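Local coordinates for protein putative isochorismatase (Streptomyces avermitilis, PDB 3KL2) that is probably a hydrolase of the isochorismatase family, although its substrate and physiological role have not been established, at residues V62-A67 and I180-C185; P74-P79 and D143-S148; E84-L89 and A105-T110. All coordinates share one frame; numbering follows the deposited sequence.

How the contacts relate
The three contacts nest like successive shells, and none crosses another. Followed from the N terminus, the chain enters contact 1 on helix 57-71, contact 2 on strand 75-78 and contact 3 in the loop beyond that strand. It then leaves them in reverse order. Contact 3 closes first, at 105-110, tying together the loops before and after helix 96-103. Contact 2 closes at helix 142-149 and contact 1 last, at strand 178-187. Contacts 1 and 2 both reach the parallel sheet and touch where V65 meets I75. Contact 3 lies at the periphery, about 23 Å from contact 2 between centres, yet both adjoin the same second subunit.

Contact 1: V62-A67 and I180-C185; sequences VAVVDA and ITLTDC
V64, on helix 57-71, meets L182 and C185 where strand 178-187 is broken by a turn, and the contact rests on this one valine. V64 CB points toward the second segment but lies behind its methyls, 4.7 Å from L182 CD1. The two methyls at its tip do the touching. V64 CG1 stands opposite the backbone N (chi1 173°) and approaches L182 CD1 at 4.3 Å. V64 CG2, on the other branch, has two neighbours: C185 SG at 4.3 Å, and L182 CD2 at an equal 4.3 Å. The valine fork therefore faces the leucine fork, methyl against methyl, while the sulfur lies beside one prong. These are relaxed van der Waals distances between apolar groups, and the 96 Å² buried between the segments is correspondingly modest.

Two features bring L182 and C185 to one surface. L182 still belongs to the strand, and a type I turn from L182 to C185 follows, closed by C185 N donating to L182 O at 3.0 Å. The turn folds the cysteine back over the leucine, so that C185 SG sits 4.0 Å from L182 CD1 and both are presented to the same valine.

Polar bonds flank this apolar patch. N60, one helical turn before V64, donates from its side-chain amide to D184 O, and the D184 carboxylate binds S211. Helix 211-218 closes the group, with S211 touching V64 and V214 touching L182. The arrangement is that of a layered alpha/beta fold, as in isochorismatase-like hydrolases, in which helices 57-71 and 211-218 pack together over strand 178-187 of the parallel sheet.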
loop_
_atom_site.group_PDB
_atom_site.type_symbol
_atom_site.label_atom_id
_atom_site.label_comp_id
_atom_site.label_asym_id
_atom_site.label_seq_id
_atom_site.Cartn_x
_atom_site.Cartn_y
_atom_site.Cartn_z
ATOM N N VAL A 62 -23.103 8.386 18.774
ATOM C CA VAL A 62 -23.882 7.348 19.470
ATOM C C VAL A 62 -25.158 7.079 18.706
ATOM O O VAL A 62 -25.449 5.949 18.398
ATOM C CB VAL A 62 -24.158 7.700 20.932
ATOM C CG1 VAL A 62 -25.110 6.672 21.579
ATOM C CG2 VAL A 62 -22.850 7.763 21.691
ATOM N N ALA A 63 -25.889 8.127 18.354
ATOM C CA ALA A 63 -27.115 7.964 17.602
ATOM C C ALA A 63 -26.884 7.314 16.220
ATOM O O ALA A 63 -27.791 6.673 15.671
ATOM C CB ALA A 63 -27.815 9.299 17.450
ATOM N N VAL A 64 -25.697 7.470 15.643
ATOM C CA VAL A 64 -25.455 6.908 14.323
ATOM C C VAL A 64 -25.062 5.442 14.475
ATOM O O VAL A 64 -25.414 4.591 13.645
ATOM C CB VAL A 64 -24.367 7.663 13.525
ATOM C CG1 VAL A 64 -24.056 6.910 12.239
ATOM C CG2 VAL A 64 -24.792 9.096 13.192
ATOM N N VAL A 65 -24.336 5.150 15.548
ATOM C CA VAL A 65 -23.971 3.782 15.846
ATOM C C VAL A 65 -25.240 2.968 16.120
ATOM O O VAL A 65 -25.502 1.950 15.455
ATOM C CB VAL A 65 -22.991 3.731 17.035
ATOM C CG1 VAL A 65 -22.967 2.353 17.649
ATOM C CG2 VAL A 65 -21.585 4.173 16.590
ATOM N N ASP A 66 -26.035 3.424 17.087
ATOM C CA ASP A 66 -27.332 2.783 17.396
ATOM C C ASP A 66 -28.115 2.448 16.119
ATOM O O ASP A 66 -28.516 1.297 15.923
ATOM C CB ASP A 66 -28.183 3.653 18.324
ATOM C CG ASP A 66 -27.659 3.693 19.765
ATOM O OD1 ASP A 66 -26.687 2.973 20.099
ATOM O OD2 ASP A 66 -28.241 4.461 20.578
ATOM N N ALA A 67 -28.299 3.423 15.235
ATOM C CA ALA A 67 -29.032 3.162 13.994
ATOM C C ALA A 67 -28.309 2.143 13.112
ATOM O O ALA A 67 -28.942 1.349 12.423
ATOM C CB ALA A 67 -29.290 4.430 13.234
ATOM N N ILE A 180 -18.055 8.471 3.092
ATOM C CA ILE A 180 -19.020 9.430 3.612
ATOM C C ILE A 180 -18.403 9.956 4.909
ATOM O O ILE A 180 -18.004 9.160 5.761
ATOM C CB ILE A 180 -20.350 8.750 3.927
ATOM C CG1 ILE A 180 -21.062 8.347 2.645
ATOM C CG2 ILE A 180 -21.264 9.653 4.739
ATOM C CD1 ILE A 180 -22.157 7.338 2.906
ATOM N N THR A 181 -18.260 11.278 5.019
ATOM C CA THR A 181 -17.790 11.909 6.259
ATOM C C THR A 181 -18.971 12.483 6.999
ATOM O O THR A 181 -19.802 13.141 6.404
ATOM C CB THR A 181 -16.763 13.037 6.022
ATOM O OG1 THR A 181 -17.262 13.950 5.037
ATOM C CG2 THR A 181 -15.424 12.443 5.546
ATOM N N LEU A 182 -19.020 12.203 8.294
ATOM C CA LEU A 182 -20.043 12.655 9.180
ATOM C C LEU A 182 -19.618 14.017 9.717
ATOM O O LEU A 182 -18.818 14.107 10.691
ATOM C CB LEU A 182 -20.235 11.672 10.331
ATOM C CG LEU A 182 -20.912 10.317 10.030
ATOM C CD1 LEU A 182 -20.643 9.331 11.131
ATOM C CD2 LEU A 182 -22.411 10.493 9.850
ATOM N N THR A 183 -20.152 15.066 9.085
ATOM C CA THR A 183 -19.732 16.452 9.359
ATOM C C THR A 183 -19.957 16.863 10.808
ATOM O O THR A 183 -19.161 17.625 11.339
ATOM C CB THR A 183 -20.446 17.463 8.426
ATOM O OG1 THR A 183 -21.878 17.350 8.583
ATOM C CG2 THR A 183 -20.053 17.191 6.951
ATOM N N ASP A 184 -21.006 16.338 11.449
ATOM C CA ASP A 184 -21.258 16.606 12.872
ATOM C C ASP A 184 -20.875 15.441 13.807
ATOM O O ASP A 184 -21.407 15.368 14.913
ATOM C CB ASP A 184 -22.722 17.072 13.142
ATOM C CG ASP A 184 -23.767 16.051 12.701
ATOM O OD1 ASP A 184 -23.350 15.028 12.143
ATOM O OD2 ASP A 184 -24.999 16.266 12.880
ATOM N N CYS A 185 -19.968 14.551 13.392
ATOM C CA CYS A 185 -19.405 13.511 14.298
ATOM C C CYS A 185 -17.894 13.511 14.259
ATOM O O CYS A 185 -17.248 12.488 14.420
ATOM C CB CYS A 185 -19.910 12.129 13.936
ATOM S SG CYS A 185 -21.648 11.911 14.071
#

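Contact 2: P74-P79 and D143-S148; sequences PIMHAP and DFILRS
M76 reaches I145 and L146 because its side chain is almost fully extended: chi2 (-170°) and chi3 (-176°) are both near trans, carrying SD and CE straight off strand 75-78 toward helix 142-149. On the helix, I145 places CG2 opposite its own backbone N, the branch that faces the methionine. L146 leaves the backbone at a slant to the strand, but its end bends nearer and offers CD2.

That methyl is shared by the last two atoms of the thioether, with M76 SD 3.7 Å from L146 CD2 and M76 CE also 3.7 Å from L146 CD2. On the isoleucine side M76 CE lies 4.0 Å from I145 CG2. The methionine runs antiparallel past I145 and crosses L146 at a slant, so its tip is held between neighbouring residues of one helical turn. All three residues are buried, and the packing is purely apolar.

I126 of the neighbouring strand touches both M76 and I145, while F137 and F177 lie against L146. E88 of the second subunit also packs on I145, so the contact borders a subunit interface. Such a methionine, projecting from strand 75-78, next to the edge strand 126-127, is strand-to-helix packing of the parallel alpha/beta sheet, with M76 turned to helix 142-149 while its neighbour I75 reaches helix 57-71.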
loop_
_atom_site.group_PDB
_atom_site.type_symbol
_atom_site.label_atom_id
_atom_site.label_comp_id
_atom_site.label_asym_id
_atom_site.label_seq_id
_atom_site.Cartn_x
_atom_site.Cartn_y
_atom_site.Cartn_z
ATOM N N PRO A 74 -21.750 -3.195 9.978
ATOM C CA PRO A 74 -20.553 -3.372 10.780
ATOM C C PRO A 74 -20.049 -2.037 11.322
ATOM O O PRO A 74 -19.952 -1.055 10.582
ATOM C CB PRO A 74 -19.560 -3.960 9.798
ATOM C CG PRO A 74 -20.405 -4.638 8.775
ATOM C CD PRO A 74 -21.641 -3.839 8.659
ATOM N N ILE A 75 -19.818 -2.004 12.631
ATOM C CA ILE A 75 -19.197 -0.894 13.298
ATOM C C ILE A 75 -17.743 -1.308 13.473
ATOM O O ILE A 75 -17.489 -2.355 14.016
ATOM C CB ILE A 75 -19.839 -0.685 14.673
ATOM C CG1 ILE A 75 -21.388 -0.605 14.571
ATOM C CG2 ILE A 75 -19.286 0.517 15.343
ATOM C CD1 ILE A 75 -21.968 0.420 13.571
ATOM N N MET A 76 -16.796 -0.497 13.010
ATOM C CA MET A 76 -15.360 -0.783 13.126
ATOM C C MET A 76 -14.635 0.322 13.915
ATOM O O MET A 76 -14.669 1.462 13.497
ATOM C CB MET A 76 -14.772 -0.819 11.739
ATOM C CG MET A 76 -15.335 -1.936 10.871
ATOM S SD MET A 76 -14.424 -2.133 9.364
ATOM C CE MET A 76 -15.472 -3.377 8.668
ATOM N N HIS A 77 -13.969 -0.010 15.030
ATOM C CA HIS A 77 -13.283 0.984 15.864
ATOM C C HIS A 77 -11.814 1.021 15.532
ATOM O O HIS A 77 -11.170 -0.015 15.412
ATOM C CB HIS A 77 -13.394 0.622 17.362
ATOM C CG HIS A 77 -14.794 0.586 17.906
ATOM N ND1 HIS A 77 -15.455 1.716 18.343
ATOM C CD2 HIS A 77 -15.627 -0.457 18.153
ATOM C CE1 HIS A 77 -16.640 1.369 18.818
ATOM N NE2 HIS A 77 -16.771 0.057 18.714
ATOM N N ALA A 78 -11.254 2.223 15.467
ATOM C CA ALA A 78 -9.874 2.399 15.052
ATOM C C ALA A 78 -9.177 3.245 16.081
ATOM O O ALA A 78 -9.005 4.432 15.894
ATOM C CB ALA A 78 -9.796 3.018 13.668
ATOM N N PRO A 79 -8.781 2.624 17.203
ATOM C CA PRO A 79 -8.051 3.313 18.245
ATOM C C PRO A 79 -6.592 3.356 17.905
ATOM O O PRO A 79 -6.111 2.502 17.179
ATOM C CB PRO A 79 -8.301 2.438 19.479
ATOM C CG PRO A 79 -8.344 1.064 18.949
ATOM C CD PRO A 79 -8.995 1.214 17.539
ATOM N N ASP A 143 -7.920 -1.930 5.516
ATOM C CA ASP A 143 -8.123 -2.235 4.102
ATOM C C ASP A 143 -8.398 -3.721 3.868
ATOM O O ASP A 143 -9.366 -4.082 3.154
ATOM C CB ASP A 143 -6.890 -1.903 3.291
ATOM C CG ASP A 143 -7.204 -1.644 1.831
ATOM O OD1 ASP A 143 -8.393 -1.523 1.455
ATOM O OD2 ASP A 143 -6.237 -1.462 1.084
ATOM N N PHE A 144 -7.570 -4.581 4.472
ATOM C CA PHE A 144 -7.796 -6.024 4.388
ATOM C C PHE A 144 -9.219 -6.477 4.810
ATOM O O PHE A 144 -9.849 -7.274 4.146
ATOM C CB PHE A 144 -6.799 -6.752 5.248
ATOM C CG PHE A 144 -6.838 -8.211 5.087
ATOM C CD1 PHE A 144 -5.889 -8.861 4.305
ATOM C CD2 PHE A 144 -7.823 -8.956 5.710
ATOM C CE1 PHE A 144 -5.933 -10.243 4.170
ATOM C CE2 PHE A 144 -7.870 -10.322 5.553
ATOM C CZ PHE A 144 -6.954 -10.961 4.806
ATOM N N ILE A 145 -9.702 -5.951 5.916
ATOM C CA ILE A 145 -10.957 -6.403 6.478
ATOM C C ILE A 145 -12.119 -5.883 5.641
ATOM O O ILE A 145 -13.050 -6.632 5.364
ATOM C CB ILE A 145 -11.072 -5.990 7.977
ATOM C CG1 ILE A 145 -10.062 -6.797 8.786
ATOM C CG2 ILE A 145 -12.534 -6.142 8.510
ATOM C CD1 ILE A 145 -9.844 -6.374 10.222
ATOM N N LEU A 146 -12.072 -4.616 5.230
ATOM C CA LEU A 146 -13.129 -4.070 4.404
ATOM C C LEU A 146 -13.214 -4.833 3.098
ATOM O O LEU A 146 -14.305 -5.200 2.636
ATOM C CB LEU A 146 -12.883 -2.605 4.058
ATOM C CG LEU A 146 -12.958 -1.551 5.174
ATOM C CD1 LEU A 146 -12.426 -0.274 4.604
ATOM C CD2 LEU A 146 -14.358 -1.358 5.755
ATOM N N ARG A 147 -12.084 -5.003 2.436
ATOM C CA ARG A 147 -12.136 -5.681 1.157
ATOM C C ARG A 147 -12.559 -7.131 1.347
ATOM O O ARG A 147 -13.382 -7.625 0.572
ATOM C CB ARG A 147 -10.801 -5.638 0.426
ATOM C CG ARG A 147 -10.362 -4.240 0.030
ATOM C CD ARG A 147 -11.434 -3.462 -0.673
ATOM N NE ARG A 147 -10.865 -2.328 -1.417
ATOM C CZ ARG A 147 -11.568 -1.521 -2.214
ATOM N NH1 ARG A 147 -12.864 -1.698 -2.411
ATOM N NH2 ARG A 147 -10.954 -0.542 -2.834
ATOM N N SER A 148 -12.041 -7.803 2.385
ATOM C CA SER A 148 -12.448 -9.201 2.606
ATOM C C SER A 148 -13.955 -9.315 2.824
ATOM O O SER A 148 -14.563 -10.251 2.335
ATOM C CB SER A 148 -11.695 -9.817 3.792
ATOM O OG SER A 148 -11.838 -11.226 3.838
#

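Contact 3: E84-L89 and A105-T110; sequences EGYGEL and AFVKGT
A105 begins the second segment by accepting a hydrogen bond from Y86, whose OH lies 2.6 Å from A105 O. The oxygen sits at the edge of the phenol ring, in its plane. Seen from the carbonyl, however, the hydroxyl approaches from above, 37° out of the carbonyl plane, with a C=O...O angle of 121°. F106 turns its ring away from the first segment to meet F37 edge-to-face, leaving V107 to continue the contact.

V107 works with both branches. Its CG1, set opposite the backbone N (chi1 -175°), packs 3.9 Å from E84 CB, while V107 CG2 comes within 3.6 Å of Y86 OH. The valine thus fills the angle between the glutamate's aliphatic stem and the phenol tip. A phenylalanine in place of Y86 would probably keep much of the ring packing but leave the A105 carbonyl without its hydroxyl donor and the ring less firmly fixed against this loop.

K108 sends NZ to T81 and to E129 of the second subunit. G109, with positive phi, takes the third position of a type II turn from V107 to T110, in which T110 OG1 donates to V107 O at 2.7 Å, beside a weak backbone bond.

Both segments are loops, one following strand 75-78 and the other preceding strand 126-127, with helix 96-103 between them. V100 and V101 of that helix touch Y86, backbone bonds to F82 hold F106 and K108, and L89 packs on F144 in helix 142-149 of the second subunit.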
loop_
_atom_site.group_PDB
_atom_site.type_symbol
_atom_site.label_atom_id
_atom_site.label_comp_id
_atom_site.label_asym_id
_atom_site.label_seq_id
_atom_site.Cartn_x
_atom_site.Cartn_y
_atom_site.Cartn_z
ATOM N N GLU A 84 4.455 1.185 25.691
ATOM C CA GLU A 84 5.068 2.108 26.639
ATOM C C GLU A 84 6.540 2.292 26.335
ATOM O O GLU A 84 7.236 1.326 26.101
ATOM C CB GLU A 84 4.908 1.563 28.083
ATOM C CG GLU A 84 5.326 2.483 29.241
ATOM C CD GLU A 84 4.977 1.825 30.590
ATOM O OE1 GLU A 84 3.750 1.662 30.860
ATOM O OE2 GLU A 84 5.919 1.426 31.337
ATOM N N GLY A 85 6.992 3.538 26.410
ATOM C CA GLY A 85 8.349 3.939 26.068
ATOM C C GLY A 85 8.450 4.436 24.620
ATOM O O GLY A 85 9.448 4.979 24.242
ATOM N N TYR A 86 7.413 4.247 23.818
ATOM C CA TYR A 86 7.412 4.684 22.399
ATOM C C TYR A 86 8.525 4.069 21.551
ATOM O O TYR A 86 8.940 4.636 20.545
ATOM C CB TYR A 86 7.394 6.237 22.282
ATOM C CG TYR A 86 6.125 6.825 22.873
ATOM C CD1 TYR A 86 4.954 6.859 22.144
ATOM C CD2 TYR A 86 6.089 7.297 24.174
ATOM C CE1 TYR A 86 3.800 7.340 22.682
ATOM C CE2 TYR A 86 4.891 7.801 24.716
ATOM C CZ TYR A 86 3.767 7.818 23.958
ATOM O OH TYR A 86 2.560 8.305 24.470
ATOM N N GLY A 87 8.969 2.882 21.922
ATOM C CA GLY A 87 10.106 2.227 21.242
ATOM C C GLY A 87 9.756 1.683 19.835
ATOM O O GLY A 87 10.668 1.211 19.115
ATOM N N GLU A 88 8.468 1.766 19.467
ATOM C CA GLU A 88 7.983 1.401 18.133
ATOM C C GLU A 88 8.136 2.541 17.117
ATOM O O GLU A 88 7.891 2.323 15.906
ATOM C CB GLU A 88 6.475 0.985 18.141
ATOM C CG GLU A 88 6.141 -0.166 19.127
ATOM C CD GLU A 88 4.647 -0.349 19.367
ATOM O OE1 GLU A 88 3.938 0.618 19.737
ATOM O OE2 GLU A 88 4.158 -1.481 19.198
ATOM N N LEU A 89 8.456 3.748 17.610
ATOM C CA LEU A 89 8.617 4.945 16.771
ATOM C C LEU A 89 10.069 5.347 16.775
ATOM O O LEU A 89 10.795 4.996 17.697
ATOM C CB LEU A 89 7.827 6.113 17.308
ATOM C CG LEU A 89 6.315 5.944 17.394
ATOM C CD1 LEU A 89 5.682 7.301 17.822
ATOM C CD2 LEU A 89 5.678 5.387 16.096
ATOM N N ALA A 105 0.731 10.450 25.322
ATOM C CA ALA A 105 -0.667 10.125 24.953
ATOM C C ALA A 105 -0.812 8.741 24.301
ATOM O O ALA A 105 0.079 8.248 23.643
ATOM C CB ALA A 105 -1.204 11.188 24.003
ATOM N N PHE A 106 -1.966 8.137 24.495
ATOM C CA PHE A 106 -2.270 6.818 23.958
ATOM C C PHE A 106 -1.280 5.678 24.339
ATOM O O PHE A 106 -0.933 4.831 23.506
ATOM C CB PHE A 106 -2.438 6.907 22.455
ATOM C CG PHE A 106 -3.356 7.980 22.015
ATOM C CD1 PHE A 106 -2.871 9.132 21.454
ATOM C CD2 PHE A 106 -4.708 7.810 22.070
ATOM C CE1 PHE A 106 -3.728 10.118 20.991
ATOM C CE2 PHE A 106 -5.561 8.798 21.617
ATOM C CZ PHE A 106 -5.076 9.931 21.085
ATOM N N VAL A 107 -0.843 5.637 25.598
ATOM C CA VAL A 107 0.003 4.524 26.038
ATOM C C VAL A 107 -0.903 3.273 26.167
ATOM O O VAL A 107 -1.991 3.335 26.750
ATOM C CB VAL A 107 0.771 4.850 27.348
ATOM C CG1 VAL A 107 1.727 3.730 27.718
ATOM C CG2 VAL A 107 1.598 6.168 27.210
ATOM N N LYS A 108 -0.476 2.164 25.571
ATOM C CA LYS A 108 -1.160 0.848 25.731
ATOM C C LYS A 108 -1.363 0.471 27.196
ATOM O O LYS A 108 -0.417 0.531 27.992
ATOM C CB LYS A 108 -0.341 -0.287 25.102
ATOM C CG LYS A 108 -0.622 -0.530 23.640
ATOM C CD LYS A 108 -0.109 -1.934 23.179
ATOM C CE LYS A 108 -1.239 -2.711 22.421
ATOM N NZ LYS A 108 -1.736 -1.973 21.167
ATOM N N GLY A 109 -2.590 0.082 27.543
ATOM C CA GLY A 109 -2.911 -0.388 28.924
ATOM C C GLY A 109 -3.177 0.717 29.962
ATOM O O GLY A 109 -3.039 0.489 31.189
ATOM N N THR A 110 -3.538 1.905 29.468
ATOM C CA THR A 110 -3.938 3.050 30.303
ATOM C C THR A 110 -5.371 3.399 30.010
ATOM O O THR A 110 -5.930 3.029 28.995
ATOM C CB THR A 110 -3.129 4.310 30.010
ATOM O OG1 THR A 110 -3.338 4.702 28.632
ATOM C CG2 THR A 110 -1.663 4.079 30.281
#